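Local structure of 4-hydroxy-tetrahydrodipicolinate synthase (Aquifex aeolicus, 2EHH) at residues 68-80 with 96-108. The protein probably catalyses the condensation of pyruvate with (S)-aspartate-beta-semialdehyde to 4-hydroxy-tetrahydrodipicolinate, a step of lysine biosynthesis. Numbering follows the deposited sequence.
Sequences GRIKVIAGTGGNA and ADGALVVVPYYNK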
ATOM      1  N   GLY A  68      25.408  34.825   6.673  1.00 21.94           N
ATOM      2  CA  GLY A  68      25.270  34.606   8.103  1.00 21.65           C
ATOM      3  C   GLY A  68      24.054  35.154   8.819  1.00 21.79           C
ATOM      4  O   GLY A  68      23.866  34.869  10.001  1.00 22.07           O
ATOM      5  N   ARG A  69      23.227  35.939   8.137  1.00 21.56           N
ATOM      6  CA  ARG A  69      22.036  36.490   8.776  1.00 22.83           C
ATOM      7  C   ARG A  69      21.010  35.388   9.049  1.00 25.43           C
ATOM      8  O   ARG A  69      20.179  35.501   9.953  1.00 26.70           O
ATOM      9  CB  ARG A  69      21.423  37.578   7.904  1.00 23.72           C
ATOM     10  CG  ARG A  69      22.274  38.840   7.809  1.00 22.63           C
ATOM     11  CD  ARG A  69      21.641  39.819   6.842  1.00 22.08           C
ATOM     12  NE  ARG A  69      21.653  39.289   5.482  1.00 20.90           N
ATOM     13  CZ  ARG A  69      20.904  39.754   4.488  1.00 20.22           C
ATOM     14  NH1 ARG A  69      20.073  40.762   4.699  1.00 19.96           N
ATOM     15  NH2 ARG A  69      20.993  39.211   3.280  1.00 21.35           N
ATOM     16  N   ILE A  70      21.077  34.328   8.253  1.00 24.74           N
ATOM     17  CA  ILE A  70      20.199  33.173   8.401  1.00 24.53           C
ATOM     18  C   ILE A  70      21.004  31.978   7.912  1.00 23.33           C
ATOM     19  O   ILE A  70      21.876  32.123   7.055  1.00 21.44           O
ATOM     20  CB  ILE A  70      18.926  33.303   7.546  1.00 26.10           C
ATOM     21  CG1 ILE A  70      19.310  33.569   6.091  1.00 26.13           C
ATOM     22  CG2 ILE A  70      18.035  34.407   8.100  1.00 28.37           C
ATOM     23  CD1 ILE A  70      18.129  33.765   5.180  1.00 30.50           C
ATOM     24  N   LYS A  71      20.730  30.802   8.460  1.00 21.09           N
ATOM     25  CA  LYS A  71      21.465  29.616   8.047  1.00 20.48           C
ATOM     26  C   LYS A  71      21.122  29.228   6.610  1.00 19.20           C
ATOM     27  O   LYS A  71      20.017  29.481   6.123  1.00 17.60           O
ATOM     28  CB  LYS A  71      21.154  28.445   8.980  1.00 23.45           C
ATOM     29  CG  LYS A  71      21.551  28.660  10.433  1.00 27.95           C
ATOM     30  CD  LYS A  71      23.056  28.771  10.594  1.00 33.41           C
ATOM     31  CE  LYS A  71      23.458  28.697  12.063  1.00 37.05           C
ATOM     32  NZ  LYS A  71      23.060  27.397  12.690  1.00 38.23           N
ATOM     33  N   VAL A  72      22.091  28.625   5.934  1.00 17.45           N
ATOM     34  CA  VAL A  72      21.902  28.179   4.569  1.00 16.76           C
ATOM     35  C   VAL A  72      22.242  26.704   4.516  1.00 16.88           C
ATOM     36  O   VAL A  72      23.361  26.303   4.839  1.00 16.06           O
ATOM     37  CB  VAL A  72      22.809  28.936   3.571  1.00 18.58           C
ATOM     38  CG1 VAL A  72      22.630  28.358   2.169  1.00 17.62           C
ATOM     39  CG2 VAL A  72      22.466  30.422   3.573  1.00 18.15           C
ATOM     40  N   ILE A  73      21.251  25.901   4.138  1.00 15.83           N
ATOM     41  CA  ILE A  73      21.416  24.460   4.009  1.00 14.54           C
ATOM     42  C   ILE A  73      21.348  24.147   2.517  1.00 13.93           C
ATOM     43  O   ILE A  73      20.456  24.619   1.810  1.00 14.62           O
ATOM     44  CB  ILE A  73      20.283  23.695   4.737  1.00 14.98           C
ATOM     45  CG1 ILE A  73      20.240  24.108   6.215  1.00 15.96           C
ATOM     46  CG2 ILE A  73      20.514  22.196   4.630  1.00 14.25           C
ATOM     47  CD1 ILE A  73      19.055  23.537   6.990  1.00 16.78           C
ATOM     48  N   ALA A  74      22.285  23.349   2.033  1.00 14.56           N
ATOM     49  CA  ALA A  74      22.311  23.015   0.620  1.00 15.33           C
ATOM     50  C   ALA A  74      21.891  21.581   0.323  1.00 15.70           C
ATOM     51  O   ALA A  74      22.333  20.642   0.987  1.00 13.91           O
ATOM     52  CB  ALA A  74      23.702  23.266   0.057  1.00 16.46           C
ATOM     53  N   GLY A  75      21.026  21.426  -0.677  1.00 16.08           N
ATOM     54  CA  GLY A  75      20.601  20.102  -1.086  1.00 16.66           C
ATOM     55  C   GLY A  75      21.753  19.619  -1.944  1.00 17.61           C
ATOM     56  O   GLY A  75      22.016  20.195  -3.000  1.00 18.27           O
ATOM     57  N   THR A  76      22.443  18.574  -1.502  1.00 17.21           N
ATOM     58  CA  THR A  76      23.602  18.080  -2.231  1.00 19.64           C
ATOM     59  C   THR A  76      23.572  16.603  -2.606  1.00 21.52           C
ATOM     60  O   THR A  76      24.552  16.082  -3.129  1.00 24.45           O
ATOM     61  CB  THR A  76      24.884  18.313  -1.410  1.00 18.46           C
ATOM     62  OG1 THR A  76      24.815  17.547  -0.201  1.00 17.76           O
ATOM     63  CG2 THR A  76      25.029  19.780  -1.056  1.00 15.76           C
ATOM     64  N   GLY A  77      22.464  15.923  -2.348  1.00 22.37           N
ATOM     65  CA  GLY A  77      22.420  14.510  -2.669  1.00 22.58           C
ATOM     66  C   GLY A  77      21.694  14.131  -3.942  1.00 21.72           C
ATOM     67  O   GLY A  77      21.028  14.947  -4.566  1.00 23.35           O
ATOM     68  N   GLY A  78      21.849  12.868  -4.321  1.00 21.88           N
ATOM     69  CA  GLY A  78      21.206  12.326  -5.503  1.00 18.58           C
ATOM     70  C   GLY A  78      21.204  10.834  -5.259  1.00 17.91           C
ATOM     71  O   GLY A  78      21.162  10.417  -4.103  1.00 17.84           O
ATOM     72  N   ASN A  79      21.251  10.017  -6.306  1.00 15.63           N
ATOM     73  CA  ASN A  79      21.284   8.581  -6.077  1.00 16.53           C
ATOM     74  C   ASN A  79      22.618   7.976  -6.503  1.00 16.01           C
ATOM     75  O   ASN A  79      22.722   6.773  -6.729  1.00 15.37           O
ATOM     76  CB  ASN A  79      20.113   7.875  -6.777  1.00 15.57           C
ATOM     77  CG  ASN A  79      20.094   8.096  -8.273  1.00 17.14           C
ATOM     78  OD1 ASN A  79      20.946   8.791  -8.828  1.00 15.31           O
ATOM     79  ND2 ASN A  79      19.107   7.502  -8.938  1.00 16.30           N
ATOM     80  N   ALA A  80      23.636   8.831  -6.595  1.00 16.65           N
ATOM     81  CA  ALA A  80      24.995   8.420  -6.961  1.00 16.80           C
ATOM     82  C   ALA A  80      25.935   8.964  -5.883  1.00 15.83           C
ATOM     83  O   ALA A  80      26.072  10.174  -5.727  1.00 16.07           O
ATOM     84  CB  ALA A  80      25.373   8.991  -8.327  1.00 16.48           C
ATOM     85  N   ALA A  96      28.401  26.806   3.146  1.00 19.20           N
ATOM     86  CA  ALA A  96      27.058  26.400   3.549  1.00 19.64           C
ATOM     87  C   ALA A  96      27.106  25.907   4.999  1.00 19.20           C
ATOM     88  O   ALA A  96      28.086  25.290   5.414  1.00 19.85           O
ATOM     89  CB  ALA A  96      26.546  25.290   2.627  1.00 19.07           C
ATOM     90  N   ASP A  97      26.051  26.177   5.764  1.00 19.04           N
ATOM     91  CA  ASP A  97      25.995  25.750   7.160  1.00 18.29           C
ATOM     92  C   ASP A  97      25.688  24.267   7.323  1.00 18.77           C
ATOM     93  O   ASP A  97      26.015  23.662   8.346  1.00 17.79           O
ATOM     94  CB  ASP A  97      24.953  26.568   7.916  1.00 19.98           C
ATOM     95  CG  ASP A  97      25.231  28.051   7.853  1.00 22.23           C
ATOM     96  OD1 ASP A  97      24.547  28.759   7.082  1.00 22.06           O
ATOM     97  OD2 ASP A  97      26.147  28.504   8.567  1.00 22.77           O
ATOM     98  N   GLY A  98      25.058  23.680   6.314  1.00 17.96           N
ATOM     99  CA  GLY A  98      24.735  22.267   6.382  1.00 17.58           C
ATOM    100  C   GLY A  98      24.392  21.720   5.014  1.00 17.55           C
ATOM    101  O   GLY A  98      24.172  22.485   4.073  1.00 16.36           O
ATOM    102  N   ALA A  99      24.360  20.396   4.904  1.00 16.61           N
ATOM    103  CA  ALA A  99      24.034  19.738   3.645  1.00 17.57           C
ATOM    104  C   ALA A  99      22.871  18.771   3.851  1.00 16.32           C
ATOM    105  O   ALA A  99      22.899  17.949   4.765  1.00 17.33           O
ATOM    106  CB  ALA A  99      25.248  18.980   3.118  1.00 16.19           C
ATOM    107  N   LEU A 100      21.848  18.894   3.009  1.00 15.99           N
ATOM    108  CA  LEU A 100      20.681  18.015   3.068  1.00 15.92           C
ATOM    109  C   LEU A 100      20.945  16.927   2.032  1.00 15.31           C
ATOM    110  O   LEU A 100      21.049  17.210   0.838  1.00 16.91           O
ATOM    111  CB  LEU A 100      19.408  18.778   2.697  1.00 17.77           C
ATOM    112  CG  LEU A 100      18.108  17.966   2.754  1.00 19.96           C
ATOM    113  CD1 LEU A 100      17.468  18.122   4.130  1.00 19.79           C
ATOM    114  CD2 LEU A 100      17.154  18.460   1.685  1.00 21.56           C
ATOM    115  N   VAL A 101      21.063  15.689   2.491  1.00 13.55           N
ATOM    116  CA  VAL A 101      21.357  14.571   1.610  1.00 14.21           C
ATOM    117  C   VAL A 101      20.188  13.605   1.565  1.00 13.23           C
ATOM    118  O   VAL A 101      19.913  12.903   2.537  1.00 14.42           O
ATOM    119  CB  VAL A 101      22.613  13.837   2.092  1.00 13.69           C
ATOM    120  CG1 VAL A 101      22.960  12.707   1.137  1.00 13.38           C
ATOM    121  CG2 VAL A 101      23.769  14.832   2.211  1.00 15.35           C
ATOM    122  N   VAL A 102      19.494  13.579   0.437  1.00 13.12           N
ATOM    123  CA  VAL A 102      18.336  12.709   0.295  1.00 12.63           C
ATOM    124  C   VAL A 102      18.724  11.237   0.217  1.00 12.76           C
ATOM    125  O   VAL A 102      19.813  10.884  -0.247  1.00 12.52           O
ATOM    126  CB  VAL A 102      17.511  13.089  -0.970  1.00 13.23           C
ATOM    127  CG1 VAL A 102      18.287  12.720  -2.235  1.00 12.53           C
ATOM    128  CG2 VAL A 102      16.151  12.397  -0.946  1.00 11.02           C
ATOM    129  N   VAL A 103      17.842  10.378   0.716  1.00 12.45           N
ATOM    130  CA  VAL A 103      18.070   8.943   0.644  1.00 11.93           C
ATOM    131  C   VAL A 103      17.984   8.665  -0.855  1.00 12.02           C
ATOM    132  O   VAL A 103      17.061   9.131  -1.513  1.00 13.11           O
ATOM    133  CB  VAL A 103      16.943   8.155   1.363  1.00 12.47           C
ATOM    134  CG1 VAL A 103      17.019   6.676   1.002  1.00 11.64           C
ATOM    135  CG2 VAL A 103      17.055   8.344   2.868  1.00 14.13           C
ATOM    136  N   PRO A 104      18.947   7.920  -1.413  1.00 13.32           N
ATOM    137  CA  PRO A 104      18.943   7.605  -2.844  1.00 11.93           C
ATOM    138  C   PRO A 104      17.593   7.141  -3.388  1.00 12.95           C
ATOM    139  O   PRO A 104      16.994   6.187  -2.879  1.00 12.59           O
ATOM    140  CB  PRO A 104      20.006   6.529  -2.952  1.00 12.91           C
ATOM    141  CG  PRO A 104      21.031   7.011  -1.959  1.00 13.26           C
ATOM    142  CD  PRO A 104      20.169   7.403  -0.767  1.00 10.84           C
ATOM    143  N   TYR A 105      17.130   7.821  -4.430  1.00 10.57           N
ATOM    144  CA  TYR A 105      15.864   7.490  -5.072  1.00 12.07           C
ATOM    145  C   TYR A 105      16.072   6.598  -6.296  1.00 12.41           C
ATOM    146  O   TYR A 105      17.166   6.546  -6.858  1.00 13.45           O
ATOM    147  CB  TYR A 105      15.151   8.769  -5.522  1.00 14.15           C
ATOM    148  CG  TYR A 105      16.061   9.731  -6.255  1.00 17.09           C
ATOM    149  CD1 TYR A 105      16.616  10.828  -5.598  1.00 17.47           C
ATOM    150  CD2 TYR A 105      16.423   9.507  -7.585  1.00 18.20           C
ATOM    151  CE1 TYR A 105      17.508  11.671  -6.237  1.00 21.40           C
ATOM    152  CE2 TYR A 105      17.322  10.351  -8.237  1.00 20.35           C
ATOM    153  CZ  TYR A 105      17.856  11.427  -7.548  1.00 20.82           C
ATOM    154  OH  TYR A 105      18.751  12.266  -8.144  1.00 24.12           O
ATOM    155  N   TYR A 106      15.014   5.887  -6.682  1.00 11.17           N
ATOM    156  CA  TYR A 106      15.008   5.040  -7.869  1.00 12.58           C
ATOM    157  C   TYR A 106      15.828   3.746  -7.904  1.00 14.29           C
ATOM    158  O   TYR A 106      15.291   2.704  -8.299  1.00 13.05           O
ATOM    159  CB  TYR A 106      15.368   5.892  -9.087  1.00 15.04           C
ATOM    160  CG  TYR A 106      15.253   5.169 -10.410  1.00 18.07           C
ATOM    161  CD1 TYR A 106      14.010   4.928 -10.991  1.00 18.46           C
ATOM    162  CD2 TYR A 106      16.390   4.739 -11.086  1.00 22.09           C
ATOM    163  CE1 TYR A 106      13.900   4.278 -12.221  1.00 22.02           C
ATOM    164  CE2 TYR A 106      16.294   4.087 -12.318  1.00 24.85           C
ATOM    165  CZ  TYR A 106      15.045   3.864 -12.879  1.00 24.68           C
ATOM    166  OH  TYR A 106      14.948   3.253 -14.107  1.00 28.44           O
ATOM    167  N   ASN A 107      17.111   3.784  -7.534  1.00 12.56           N
ATOM    168  CA  ASN A 107      17.894   2.547  -7.579  1.00 13.39           C
ATOM    169  C   ASN A 107      17.748   1.636  -6.358  1.00 12.96           C
ATOM    170  O   ASN A 107      18.322   0.551  -6.312  1.00 14.15           O
ATOM    171  CB  ASN A 107      19.380   2.814  -7.894  1.00 13.58           C
ATOM    172  CG  ASN A 107      20.023   3.848  -6.988  1.00 15.82           C
ATOM    173  OD1 ASN A 107      19.436   4.309  -6.010  1.00 14.48           O
ATOM    174  ND2 ASN A 107      21.259   4.215  -7.319  1.00 13.50           N
ATOM    175  N   LYS A 108      16.963   2.087  -5.383  1.00 12.91           N
ATOM    176  CA  LYS A 108      16.657   1.318  -4.171  1.00 12.69           C
ATOM    177  C   LYS A 108      17.790   0.499  -3.551  1.00 11.81           C
ATOM    178  O   LYS A 108      17.724  -0.730  -3.482  1.00  9.39           O
ATOM    179  CB  LYS A 108      15.470   0.392  -4.460  1.00 12.65           C
ATOM    180  CG  LYS A 108      14.217   1.138  -4.909  1.00 17.86           C
ATOM    181  CD  LYS A 108      13.054   0.194  -5.182  1.00 20.67           C
ATOM    182  CE  LYS A 108      12.760  -0.693  -3.983  1.00 21.66           C
ATOM    183  NZ  LYS A 108      11.521  -1.495  -4.186  1.00 24.21           N
TER
HETATM  184  O   HOH W   1      19.785  16.042  -1.205  1.00 13.51           O
HETATM  185  O   HOH W   2      22.002  11.361  -1.717  1.00 13.74           O
HETATM  186  O   HOH W   3      22.060  11.633  -8.647  1.00 29.46           O
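Strands 71-75 and 98-102 pair in parallel, axes 31° apart in direction, as neighbouring staves of the barrel wall, and the loops after them stay in contact. Three backbone bonds set the register: Ala74 N to Gly98 O (2.9 Å), Leu100 N to Ala74 O (2.7 Å) and Thr76 N to Leu100 O (3.0 Å). At the entry end Asp97 grips Val72 twice. Its OD1 accepts from Val72 N (2.7 Å) on the anti side of the carboxylate, while Asp97 N donates to Val72 O. With helix 81-93 between them, the strands form a right-handed beta-alpha-beta crossover of the TIM barrel. Past Thr76 water replaces direct backbone bonds: one accepts from Gly77 N and Val102 N and donates to Leu100 O. Asn79 then closes the loops: ND2 donates to Tyr105 O (3.0 Å), which Asn107 N reaches from the other face of the carbonyl plane, and Asn107 ND2 bonds Asn79 O (3.0 Å). Asn79 CB sits over the Tyr105 ring face, 4.2 Å from the centroid (CH-pi), and a chi1 of 59° lays the amide beside CE2, planes 31° apart. Tyr106, predicted to be part of a proton relay, meets Tyr105 of a second subunit.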